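Local structure of vacuolar protein sorting protein 36 (Saccharomyces cerevisiae, 2CAY) at residues L24-E27 with G28-D31. The protein probably binds membrane lipids through its PH domain as a subunit of ESCRT-II, which serves protein sorting into multivesicular bodies. Numbering follows the deposited sequence.
Sequences LLRE and GEKD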
ATOM      1  N   LEU A  24       3.174 -30.877 -17.440  1.00 22.72           N
ATOM      2  CA  LEU A  24       4.206 -31.895 -17.539  1.00 23.39           C
ATOM      3  C   LEU A  24       5.467 -31.300 -16.943  1.00 23.08           C
ATOM      4  O   LEU A  24       6.023 -30.342 -17.471  1.00 23.50           O
ATOM      5  CB  LEU A  24       4.423 -32.314 -19.012  1.00 23.64           C
ATOM      6  CG  LEU A  24       3.166 -32.849 -19.726  1.00 25.09           C
ATOM      7  CD1 LEU A  24       3.464 -33.289 -21.155  1.00 28.74           C
ATOM      8  CD2 LEU A  24       2.534 -33.982 -18.950  1.00 27.26           C
ATOM      9  N   LEU A  25       5.894 -31.856 -15.819  1.00 23.27           N
ATOM     10  CA  LEU A  25       6.925 -31.244 -14.989  1.00 24.07           C
ATOM     11  C   LEU A  25       8.295 -31.822 -15.284  1.00 24.81           C
ATOM     12  O   LEU A  25       8.420 -32.943 -15.808  1.00 23.63           O
ATOM     13  CB  LEU A  25       6.548 -31.401 -13.516  1.00 23.73           C
ATOM     14  CG  LEU A  25       5.730 -30.324 -12.756  1.00 24.69           C
ATOM     15  CD1 LEU A  25       5.078 -29.210 -13.564  1.00 21.56           C
ATOM     16  CD2 LEU A  25       4.765 -30.915 -11.745  1.00 24.68           C
ATOM     17  N   ARG A  26       9.319 -31.048 -14.949  1.00 25.13           N
ATOM     18  CA  ARG A  26      10.690 -31.452 -15.184  1.00 26.74           C
ATOM     19  C   ARG A  26      11.144 -32.527 -14.200  1.00 27.55           C
ATOM     20  O   ARG A  26      10.506 -32.736 -13.157  1.00 26.69           O
ATOM     21  CB  ARG A  26      11.594 -30.218 -15.195  1.00 26.88           C
ATOM     22  CG  ARG A  26      11.077 -29.213 -16.220  1.00 28.01           C
ATOM     23  CD  ARG A  26      12.056 -28.135 -16.617  1.00 32.32           C
ATOM     24  NE  ARG A  26      12.256 -27.146 -15.576  1.00 30.04           N
ATOM     25  CZ  ARG A  26      12.235 -25.817 -15.734  1.00 28.47           C
ATOM     26  NH1 ARG A  26      12.003 -25.229 -16.901  1.00 27.82           N
ATOM     27  NH2 ARG A  26      12.449 -25.063 -14.678  1.00 28.51           N
ATOM     28  N   GLU A  27      12.218 -33.238 -14.544  1.00 28.92           N
ATOM     29  CA  GLU A  27      12.738 -34.263 -13.658  1.00 30.49           C
ATOM     30  C   GLU A  27      12.995 -33.683 -12.263  1.00 29.90           C
ATOM     31  O   GLU A  27      13.688 -32.671 -12.111  1.00 30.88           O
ATOM     32  CB  GLU A  27      14.008 -34.910 -14.234  1.00 31.18           C
ATOM     33  CG  GLU A  27      14.613 -36.002 -13.336  1.00 36.31           C
ATOM     34  CD  GLU A  27      15.270 -37.149 -14.124  1.00 43.22           C
ATOM     35  OE1 GLU A  27      14.776 -37.518 -15.235  1.00 46.12           O
ATOM     36  OE2 GLU A  27      16.276 -37.698 -13.615  1.00 45.66           O
ATOM     37  N   GLY A  28      12.410 -34.311 -11.249  1.00 29.03           N
ATOM     38  CA  GLY A  28      12.641 -33.889  -9.866  1.00 28.22           C
ATOM     39  C   GLY A  28      11.910 -32.600  -9.479  1.00 26.91           C
ATOM     40  O   GLY A  28      12.039 -32.120  -8.354  1.00 26.77           O
ATOM     41  N   GLU A  29      11.163 -32.024 -10.414  1.00 24.60           N
ATOM     42  CA  GLU A  29      10.329 -30.860 -10.097  1.00 22.69           C
ATOM     43  C   GLU A  29       8.998 -31.310  -9.454  1.00 22.98           C
ATOM     44  O   GLU A  29       8.297 -32.160 -10.015  1.00 21.92           O
ATOM     45  CB  GLU A  29      10.092 -30.049 -11.371  1.00 22.77           C
ATOM     46  CG  GLU A  29       9.371 -28.735 -11.128  1.00 19.88           C
ATOM     47  CD  GLU A  29       8.946 -28.028 -12.427  1.00 22.08           C
ATOM     48  OE1 GLU A  29       8.990 -28.633 -13.533  1.00 18.39           O
ATOM     49  OE2 GLU A  29       8.540 -26.854 -12.334  1.00 16.18           O
ATOM     50  N   LYS A  30       8.655 -30.739  -8.291  1.00 22.40           N
ATOM     51  CA  LYS A  30       7.502 -31.196  -7.508  1.00 23.07           C
ATOM     52  C   LYS A  30       6.480 -30.083  -7.266  1.00 21.10           C
ATOM     53  O   LYS A  30       6.885 -28.946  -6.980  1.00 19.25           O
ATOM     54  CB  LYS A  30       7.967 -31.749  -6.151  1.00 23.45           C
ATOM     55  CG  LYS A  30       8.702 -33.103  -6.222  1.00 25.89           C
ATOM     56  CD  LYS A  30       9.302 -33.462  -4.827  1.00 25.79           C
ATOM     57  CE  LYS A  30      10.081 -34.769  -4.873  1.00 28.16           C
ATOM     58  NZ  LYS A  30      10.938 -34.806  -6.105  1.00 31.56           N
ATOM     59  N   ASP A  31       5.176 -30.387  -7.374  1.00 20.14           N
ATOM     60  CA  ASP A  31       4.183 -29.360  -7.023  1.00 20.25           C
ATOM     61  C   ASP A  31       4.072 -29.086  -5.515  1.00 18.77           C
ATOM     62  O   ASP A  31       4.192 -29.996  -4.682  1.00 17.71           O
ATOM     63  CB  ASP A  31       2.830 -29.472  -7.728  1.00 23.16           C
ATOM     64  CG  ASP A  31       2.109 -30.777  -7.472  1.00 29.21           C
ATOM     65  OD1 ASP A  31       2.583 -31.622  -6.658  1.00 34.75           O
ATOM     66  OD2 ASP A  31       1.050 -30.960  -8.134  1.00 35.83           O
TER
HETATM   67  O   HOH W   1       8.524 -34.476 -12.078  1.00 43.88           O
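The carboxylate of Glu-29 is flanked on both faces: Leu-25 lies over one, its CG 4.0 Å from Glu-29 CD, and the guanidinium of Arg-26 stands on the other side, offset, its plane turned only 20° from the carboxylate's. Arg-26 NE is 4.1 Å from Glu-29 OE1, but no N-H points at that oxygen, so charge alone links the two groups. The arginine's own salt bridge runs to Glu-78, with Gln-60 as a further partner. At the carboxylate edge, Glu-29 OE1 receives the backbone N-H of Arg-26 on its anti lone pair, a short bond (2.8 Å from Arg-26 N) that is nearly straight at 171°. Glu-29 OE2 is gripped by Thr-58 and Arg-61, which fixes the rotation of the buried group. With CG anti to the backbone N (chi1 -173°) and the chain extended beyond, Glu-29 brings OE1 to the Arg-26 N-H, while its CB stays near Arg-26 O (3.3 Å). With the side chain cut back to an alanine here, the Arg-26 N-H is likely to lose its acceptor, Arg-61 a counter-charge and Leu-25 the flat group it packs on. Glu-29 N also donates to Arg-26 O (2.9 Å), closing the turn, and one water donates to both Arg-26 O (2.8 Å) and Glu-29 O (3.1 Å). Together with the positive phi of Gly-28, this backbone bond marks a type II beta turn from Arg-26 to Glu-29, its last side chain bonded back to the first residue's N-H, leading into strand 31-35 of the PH domain.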